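Putative cathepsin d (Ixodes ricinus, PDB 5N7Q) probably cleaves internal peptide bonds of proteins as a cathepsin D-like aspartic peptidase of the pepsin family, and is held here by the inhibitor pepstatin A. Local coordinates at residues 34-39 with 122-127; 197-202 with 222-227. One frame throughout, in Å; residues are numbered along the deposited sequence.

Contact 1 of 2, residues 34-39 with 122-127; sequences IFDTGS and DGILGL
Leu-125 pushes CD1 to 3.8 Å from CE2 of the Phe-35 ring, coming in obliquely, while Leu-127 sets CD1 against the edge of the same ring, near its plane. On the other face of the paired strands Ile-34, in the conformer given here, and Ile-124 lie side by side and point the same way, with Ile-34 CG2 3.5 Å from Ile-124 CG1. Ile-124 turns CG2 away from its own amide nitrogen, and this methyl lies against Asp-36 CB, 3.7 Å away. The backbones run parallel: Leu-125 N gives a nearly straight bond to Ile-34 O (2.8 Å, 176°), Leu-125 O takes Asp-36 N, and Leu-127 N bonds to Asp-36 O. Asp-36, predicted to be catalytic, is gripped by its own loop, the Asp-Thr-Gly signature of the family. Gly-38 N closes an Asx turn onto Asp-36 OD1 (3.0 Å), and Ser-39 OG donates to Asp-36 OD2 (2.6 Å); both donors stand above the carboxylate plane, which limits its rotation. Strand 123-126 lies between strand 29-36 and strand 42-45, through bonds of Ile-124 with Trp-43 and Gly-126 with Asn-41, while strands 6-13 and 170-174 pack against Phe-35.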
ATOM      1  N   ILE A  34      -2.590   8.474   1.424  1.00  8.27           N
ATOM      2  CA  ILE A  34      -2.157   7.097   1.555  0.50  7.97           C
ATOM      3  C   ILE A  34      -0.779   6.993   0.882  1.00  8.43           C
ATOM      4  O   ILE A  34      -0.593   7.480  -0.245  1.00  9.42           O
ATOM      5  CB  ILE A  34      -3.245   6.106   1.079  0.50  7.84           C
ATOM      6  CG1 ILE A  34      -2.779   4.659   1.240  0.50  7.87           C
ATOM      7  CG2 ILE A  34      -3.715   6.373  -0.341  0.50  7.79           C
ATOM      8  CD1 ILE A  34      -3.943   3.688   1.286  0.50  7.78           C
ATOM      9  N   PHE A  35       0.155   6.368   1.598  1.00  8.46           N
ATOM     10  CA  PHE A  35       1.490   6.091   1.081  1.00  8.19           C
ATOM     11  C   PHE A  35       1.452   4.735   0.412  1.00  8.20           C
ATOM     12  O   PHE A  35       1.269   3.729   1.085  1.00  9.43           O
ATOM     13  CB  PHE A  35       2.529   6.143   2.200  1.00  8.04           C
ATOM     14  CG  PHE A  35       2.792   7.562   2.677  1.00  8.17           C
ATOM     15  CD1 PHE A  35       1.928   8.195   3.546  1.00  8.43           C
ATOM     16  CD2 PHE A  35       3.879   8.294   2.189  1.00  8.17           C
ATOM     17  CE1 PHE A  35       2.126   9.503   3.938  1.00  8.12           C
ATOM     18  CE2 PHE A  35       4.096   9.606   2.604  1.00  8.20           C
ATOM     19  CZ  PHE A  35       3.212  10.216   3.470  1.00  7.70           C
ATOM     20  N   ASP A  36       1.578   4.731  -0.916  1.00  8.07           N
ATOM     21  CA  ASP A  36       1.171   3.598  -1.750  1.00  7.70           C
ATOM     22  C   ASP A  36       2.358   3.067  -2.567  1.00  7.48           C
ATOM     23  O   ASP A  36       2.723   3.637  -3.604  1.00  7.19           O
ATOM     24  CB  ASP A  36       0.032   4.056  -2.709  1.00  8.00           C
ATOM     25  CG  ASP A  36      -0.374   3.000  -3.695  1.00  8.11           C
ATOM     26  OD1 ASP A  36      -0.186   1.819  -3.355  1.00  8.26           O
ATOM     27  OD2 ASP A  36      -0.953   3.365  -4.731  1.00  8.17           O
ATOM     28  N   THR A  37       2.953   1.959  -2.116  1.00  7.00           N
ATOM     29  CA  THR A  37       4.041   1.347  -2.878  1.00  7.12           C
ATOM     30  C   THR A  37       3.616   0.684  -4.182  1.00  7.02           C
ATOM     31  O   THR A  37       4.485   0.205  -4.918  1.00  6.96           O
ATOM     32  CB  THR A  37       4.884   0.388  -2.026  1.00  7.25           C
ATOM     33  OG1 THR A  37       4.048  -0.677  -1.570  1.00  7.40           O
ATOM     34  CG2 THR A  37       5.513   1.104  -0.841  1.00  7.44           C
ATOM     35  N   GLY A  38       2.309   0.639  -4.461  1.00  7.30           N
ATOM     36  CA  GLY A  38       1.763   0.152  -5.726  1.00  7.32           C
ATOM     37  C   GLY A  38       1.456   1.148  -6.803  1.00  7.59           C
ATOM     38  O   GLY A  38       0.848   0.792  -7.792  1.00  7.73           O
ATOM     39  N   SER A  39       1.898   2.397  -6.632  1.00  7.45           N
ATOM     40  CA  SER A  39       1.744   3.421  -7.642  1.00  7.67           C
ATOM     41  C   SER A  39       2.850   4.441  -7.458  1.00  7.55           C
ATOM     42  O   SER A  39       3.551   4.383  -6.454  1.00  7.06           O
ATOM     43  CB  SER A  39       0.359   4.059  -7.586  1.00  7.87           C
ATOM     44  OG  SER A  39       0.206   4.888  -6.439  1.00  8.39           O
ATOM     45  N   ASP A 122      -7.071  12.573   1.479  1.00  9.31           N
ATOM     46  CA  ASP A 122      -7.321  13.483   0.345  1.00  9.44           C
ATOM     47  C   ASP A 122      -6.744  12.988  -0.942  1.00  9.25           C
ATOM     48  O   ASP A 122      -7.234  13.349  -2.004  1.00  9.86           O
ATOM     49  CB  ASP A 122      -6.760  14.854   0.654  1.00  9.66           C
ATOM     50  CG  ASP A 122      -7.262  15.385   1.988  1.00 10.74           C
ATOM     51  OD1 ASP A 122      -8.496  15.460   2.179  1.00 11.68           O
ATOM     52  OD2 ASP A 122      -6.439  15.608   2.901  1.00 11.48           O
ATOM     53  N   GLY A 123      -5.703  12.178  -0.883  1.00  8.76           N
ATOM     54  CA  GLY A 123      -5.066  11.717  -2.105  1.00  8.60           C
ATOM     55  C   GLY A 123      -4.085  10.617  -1.842  1.00  8.74           C
ATOM     56  O   GLY A 123      -4.086  10.000  -0.779  1.00  8.49           O
ATOM     57  N   ILE A 124      -3.263  10.354  -2.851  1.00  8.28           N
ATOM     58  CA  ILE A 124      -2.353   9.210  -2.828  1.00  8.28           C
ATOM     59  C   ILE A 124      -0.944   9.716  -3.120  1.00  7.92           C
ATOM     60  O   ILE A 124      -0.779  10.574  -3.961  1.00  7.73           O
ATOM     61  CB  ILE A 124      -2.738   8.155  -3.882  1.00  8.69           C
ATOM     62  CG1 ILE A 124      -4.164   7.633  -3.597  1.00  9.51           C
ATOM     63  CG2 ILE A 124      -1.681   7.033  -3.945  1.00  8.86           C
ATOM     64  CD1 ILE A 124      -4.721   6.655  -4.608  1.00 10.19           C
ATOM     65  N   LEU A 125       0.032   9.187  -2.389  1.00  7.61           N
ATOM     66  CA  LEU A 125       1.442   9.501  -2.611  1.00  7.50           C
ATOM     67  C   LEU A 125       2.115   8.191  -2.970  1.00  7.79           C
ATOM     68  O   LEU A 125       2.361   7.304  -2.098  1.00  8.00           O
ATOM     69  CB  LEU A 125       2.071  10.158  -1.372  1.00  7.57           C
ATOM     70  CG  LEU A 125       3.486  10.753  -1.540  1.00  7.79           C
ATOM     71  CD1 LEU A 125       3.738  11.840  -0.482  1.00  7.79           C
ATOM     72  CD2 LEU A 125       4.546   9.669  -1.476  1.00  7.75           C
ATOM     73  N   GLY A 126       2.392   8.033  -4.257  1.00  7.31           N
ATOM     74  CA  GLY A 126       2.982   6.788  -4.738  1.00  7.28           C
ATOM     75  C   GLY A 126       4.467   6.664  -4.429  1.00  7.25           C
ATOM     76  O   GLY A 126       5.216   7.625  -4.525  1.00  7.08           O
ATOM     77  N   LEU A 127       4.875   5.449  -4.057  1.00  7.10           N
ATOM     78  CA  LEU A 127       6.225   5.079  -3.654  1.00  7.20           C
ATOM     79  C   LEU A 127       6.814   3.951  -4.505  1.00  7.20           C
ATOM     80  O   LEU A 127       7.878   3.385  -4.157  1.00  7.29           O
ATOM     81  CB  LEU A 127       6.239   4.675  -2.176  1.00  7.19           C
ATOM     82  CG  LEU A 127       5.942   5.775  -1.153  1.00  7.39           C
ATOM     83  CD1 LEU A 127       5.757   5.148   0.214  1.00  7.42           C
ATOM     84  CD2 LEU A 127       7.079   6.804  -1.130  1.00  7.70           C
TER

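Contact 2 of 2, residues 197-202 with 222-227; sequences WQFHVD and CEAIAD
The antiparallel strand pair that joins Phe-199 to Ala-224 belongs to the C-terminal half of the pepsin-like fold; just beyond strand 222-226 comes the second predicted catalytic aspartate, Asp-227, which opens that half's Asp-Thr-Gly loop. Phe-199 and Ala-224 form a hydrogen-bonded pair, Phe-199 N to Ala-224 O and Ala-224 N to Phe-199 O both being 2.9 Å; Val-201 and Cys-222 repeat the pattern. Nearer the active site, Ala-226 N bonds to Trp-197 O (3.0 Å), and a water bridges Trp-197 N to Ala-226 O. Phe-199 has its CG between the backbone N and the carbonyl carbon (chi1 50°), folding the ring back over the partner strand: Ala-224 O sits over one face, offset toward the rim, and CE1 touches Ala-224 CB. Beside it Val-201 CG2 packs 3.6 Å from Ala-224 CB, and Val-201 CB lies 3.8 Å from SG of Cys-222, whose disulfide runs to Cys-218. Across the other face the extended Gln-198 meets Glu-223, which is bent in the conformer given here. In it Gln-198 NE2 donates to the anti lone pair of Glu-223 OE1 (2.9 Å, 163°), with the amide and carboxylate planes 64° apart. Thr-192 OG1 also bonds to OE1, and in this conformer two partners on one oxygen would be expected to steady the carboxylate and favour its charged form.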
ATOM      1  N   TRP A 197       7.128  -2.857  -6.722  1.00  7.59           N
ATOM      2  CA  TRP A 197       8.147  -3.513  -5.915  1.00  7.30           C
ATOM      3  C   TRP A 197       7.931  -5.020  -6.009  1.00  7.75           C
ATOM      4  O   TRP A 197       7.261  -5.620  -5.172  1.00  8.29           O
ATOM      5  CB  TRP A 197       8.088  -3.008  -4.481  1.00  7.22           C
ATOM      6  CG  TRP A 197       8.648  -1.624  -4.348  1.00  6.92           C
ATOM      7  CD1 TRP A 197       7.962  -0.428  -4.403  1.00  6.84           C
ATOM      8  CD2 TRP A 197      10.022  -1.286  -4.107  1.00  6.81           C
ATOM      9  NE1 TRP A 197       8.842   0.614  -4.214  1.00  6.95           N
ATOM     10  CE2 TRP A 197      10.096   0.108  -4.009  1.00  6.93           C
ATOM     11  CE3 TRP A 197      11.190  -2.044  -3.932  1.00  6.60           C
ATOM     12  CZ2 TRP A 197      11.294   0.770  -3.758  1.00  6.93           C
ATOM     13  CZ3 TRP A 197      12.361  -1.411  -3.699  1.00  7.01           C
ATOM     14  CH2 TRP A 197      12.408   0.004  -3.579  1.00  6.96           C
ATOM     15  N   GLN A 198       8.404  -5.592  -7.118  1.00  8.04           N
ATOM     16  CA  GLN A 198       8.061  -6.944  -7.559  1.00  8.06           C
ATOM     17  C   GLN A 198       9.227  -7.906  -7.356  1.00  7.83           C
ATOM     18  O   GLN A 198      10.392  -7.516  -7.531  1.00  7.60           O
ATOM     19  CB  GLN A 198       7.660  -6.901  -9.029  1.00  8.68           C
ATOM     20  CG  GLN A 198       7.053  -8.186  -9.587  1.00  8.93           C
ATOM     21  CD  GLN A 198       6.451  -7.993 -10.955  1.00  9.60           C
ATOM     22  OE1 GLN A 198       5.843  -6.949 -11.249  1.00 10.66           O
ATOM     23  NE2 GLN A 198       6.617  -8.984 -11.810  1.00 10.45           N
ATOM     24  N   PHE A 199       8.912  -9.141  -7.007  1.00  8.27           N
ATOM     25  CA  PHE A 199       9.931 -10.159  -6.707  1.00  8.39           C
ATOM     26  C   PHE A 199       9.352 -11.551  -6.854  1.00  8.90           C
ATOM     27  O   PHE A 199       8.144 -11.720  -6.999  1.00  8.71           O
ATOM     28  CB  PHE A 199      10.497  -9.951  -5.282  1.00  8.57           C
ATOM     29  CG  PHE A 199       9.431  -9.804  -4.245  1.00  8.76           C
ATOM     30  CD1 PHE A 199       8.895 -10.920  -3.615  1.00  9.16           C
ATOM     31  CD2 PHE A 199       8.904  -8.554  -3.939  1.00  8.84           C
ATOM     32  CE1 PHE A 199       7.877 -10.785  -2.679  1.00  9.40           C
ATOM     33  CE2 PHE A 199       7.896  -8.425  -3.004  1.00  9.63           C
ATOM     34  CZ  PHE A 199       7.370  -9.535  -2.379  1.00  9.36           C
ATOM     35  N   HIS A 200      10.251 -12.527  -6.790  1.00  8.94           N
ATOM     36  CA  HIS A 200       9.878 -13.943  -6.896  1.00 10.23           C
ATOM     37  C   HIS A 200       9.559 -14.542  -5.533  1.00  9.88           C
ATOM     38  O   HIS A 200      10.255 -14.324  -4.532  1.00  9.73           O
ATOM     39  CB  HIS A 200      11.031 -14.699  -7.557  1.00 11.10           C
ATOM     40  CG  HIS A 200      10.766 -16.160  -7.752  1.00 11.68           C
ATOM     41  ND1 HIS A 200       9.915 -16.633  -8.719  1.00 12.54           N
ATOM     42  CD2 HIS A 200      11.249 -17.247  -7.106  1.00 12.72           C
ATOM     43  CE1 HIS A 200       9.876 -17.951  -8.660  1.00 12.10           C
ATOM     44  NE2 HIS A 200      10.658 -18.345  -7.678  1.00 12.18           N
ATOM     45  N   VAL A 201       8.463 -15.310  -5.499  1.00  9.88           N
ATOM     46  CA  VAL A 201       8.038 -16.105  -4.341  1.00 10.33           C
ATOM     47  C   VAL A 201       8.212 -17.603  -4.667  1.00 10.02           C
ATOM     48  O   VAL A 201       7.914 -18.035  -5.790  1.00 10.29           O
ATOM     49  CB  VAL A 201       6.579 -15.764  -3.972  1.00 11.10           C
ATOM     50  CG1 VAL A 201       6.011 -16.743  -2.962  1.00 10.90           C
ATOM     51  CG2 VAL A 201       6.509 -14.317  -3.472  1.00 11.35           C
ATOM     52  N   ASP A 202       8.676 -18.358  -3.677  1.00 10.37           N
ATOM     53  CA  ASP A 202       8.965 -19.784  -3.864  1.00 10.75           C
ATOM     54  C   ASP A 202       7.739 -20.665  -3.738  1.00 11.03           C
ATOM     55  O   ASP A 202       7.712 -21.703  -4.389  1.00 11.70           O
ATOM     56  CB  ASP A 202       9.987 -20.281  -2.851  1.00 11.54           C
ATOM     57  CG  ASP A 202      11.317 -19.541  -2.916  1.00 13.02           C
ATOM     58  OD1 ASP A 202      11.678 -18.986  -3.967  1.00 16.35           O
ATOM     59  OD2 ASP A 202      12.005 -19.496  -1.875  1.00 15.08           O
ATOM     60  N   CYS A 222       6.267 -18.254  -8.176  1.00 10.65           N
ATOM     61  CA  CYS A 222       5.364 -17.234  -8.684  1.00 10.92           C
ATOM     62  C   CYS A 222       5.958 -15.871  -8.426  1.00 10.31           C
ATOM     63  O   CYS A 222       6.990 -15.772  -7.780  1.00 10.94           O
ATOM     64  CB  CYS A 222       3.964 -17.370  -8.029  1.00 10.90           C
ATOM     65  SG  CYS A 222       4.009 -17.387  -6.239  1.00 11.94           S
ATOM     66  N   GLU A 223       5.296 -14.839  -8.945  1.00 10.25           N
ATOM     67  CA  GLU A 223       5.732 -13.433  -8.810  0.50  9.99           C
ATOM     68  C   GLU A 223       4.770 -12.755  -7.830  1.00  9.60           C
ATOM     69  O   GLU A 223       3.585 -13.123  -7.738  1.00 10.05           O
ATOM     70  CB  GLU A 223       5.739 -12.663 -10.162  0.50 10.14           C
ATOM     71  CG  GLU A 223       6.864 -12.955 -11.188  0.50 10.37           C
ATOM     72  CD  GLU A 223       8.241 -12.307 -10.888  0.50 10.55           C
ATOM     73  OE1 GLU A 223       8.517 -11.082 -11.203  0.50  8.15           O
ATOM     74  OE2 GLU A 223       9.096 -13.093 -10.414  0.50 11.20           O
ATOM     75  N   ALA A 224       5.263 -11.753  -7.106  1.00  8.66           N
ATOM     76  CA  ALA A 224       4.482 -10.985  -6.150  1.00  8.35           C
ATOM     77  C   ALA A 224       4.984  -9.554  -6.096  1.00  7.80           C
ATOM     78  O   ALA A 224       6.088  -9.250  -6.525  1.00  7.77           O
ATOM     79  CB  ALA A 224       4.597 -11.589  -4.750  1.00  8.19           C
ATOM     80  N   ILE A 225       4.179  -8.675  -5.511  1.00  7.72           N
ATOM     81  CA  ILE A 225       4.598  -7.291  -5.185  1.00  7.26           C
ATOM     82  C   ILE A 225       4.296  -7.000  -3.727  1.00  7.33           C
ATOM     83  O   ILE A 225       3.370  -7.601  -3.146  1.00  7.75           O
ATOM     84  CB  ILE A 225       3.944  -6.226  -6.126  1.00  7.19           C
ATOM     85  CG1 ILE A 225       2.445  -6.025  -5.813  1.00  7.55           C
ATOM     86  CG2 ILE A 225       4.140  -6.646  -7.592  1.00  7.25           C
ATOM     87  CD1 ILE A 225       1.777  -4.903  -6.592  1.00  8.16           C
ATOM     88  N   ALA A 226       5.031  -6.070  -3.150  1.00  7.10           N
ATOM     89  CA  ALA A 226       4.743  -5.558  -1.812  1.00  7.24           C
ATOM     90  C   ALA A 226       4.027  -4.222  -1.968  1.00  7.38           C
ATOM     91  O   ALA A 226       4.610  -3.278  -2.460  1.00  7.15           O
ATOM     92  CB  ALA A 226       6.015  -5.398  -1.019  1.00  7.48           C
ATOM     93  N   ASP A 227       2.751  -4.168  -1.600  1.00  7.08           N
ATOM     94  CA  ASP A 227       1.905  -2.993  -1.881  1.00  7.41           C
ATOM     95  C   ASP A 227       1.188  -2.489  -0.644  1.00  7.46           C
ATOM     96  O   ASP A 227       0.150  -3.017  -0.260  1.00  7.62           O
ATOM     97  CB  ASP A 227       0.888  -3.294  -2.962  1.00  7.79           C
ATOM     98  CG  ASP A 227       0.109  -2.083  -3.363  1.00  8.37           C
ATOM     99  OD1 ASP A 227       0.404  -0.970  -2.878  1.00  9.39           O
ATOM    100  OD2 ASP A 227      -0.811  -2.230  -4.208  1.00  8.64           O
TER
HETATM  101  O   HOH W   1       4.608  -2.514  -5.306  1.00  7.27           O

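Overall arrangement
Contact 1 closes before contact 2 opens along the chain, and their centres lie 19 Å apart. Each belongs to a different half of the bilobal fold: 34-39 with 122-127 in the N-terminal half, 197-202 with 222-227 in the C-terminal half. They meet at the catalytic cleft, where Asp-36 OD1 and Asp-227 OD1 are 2.9 Å apart and Thr-37 OG1 reaches Ala-226 O at 2.8 Å. Thr-37 OG1 also bonds to Thr-228 N, part of the threonine cross-link known in this family as the fireman's grip. Trp-197 adds a second tie, from NE1 to Leu-127 O. The bound inhibitor takes hydrogen bonds with both aspartates, consistent with their predicted shared catalytic role.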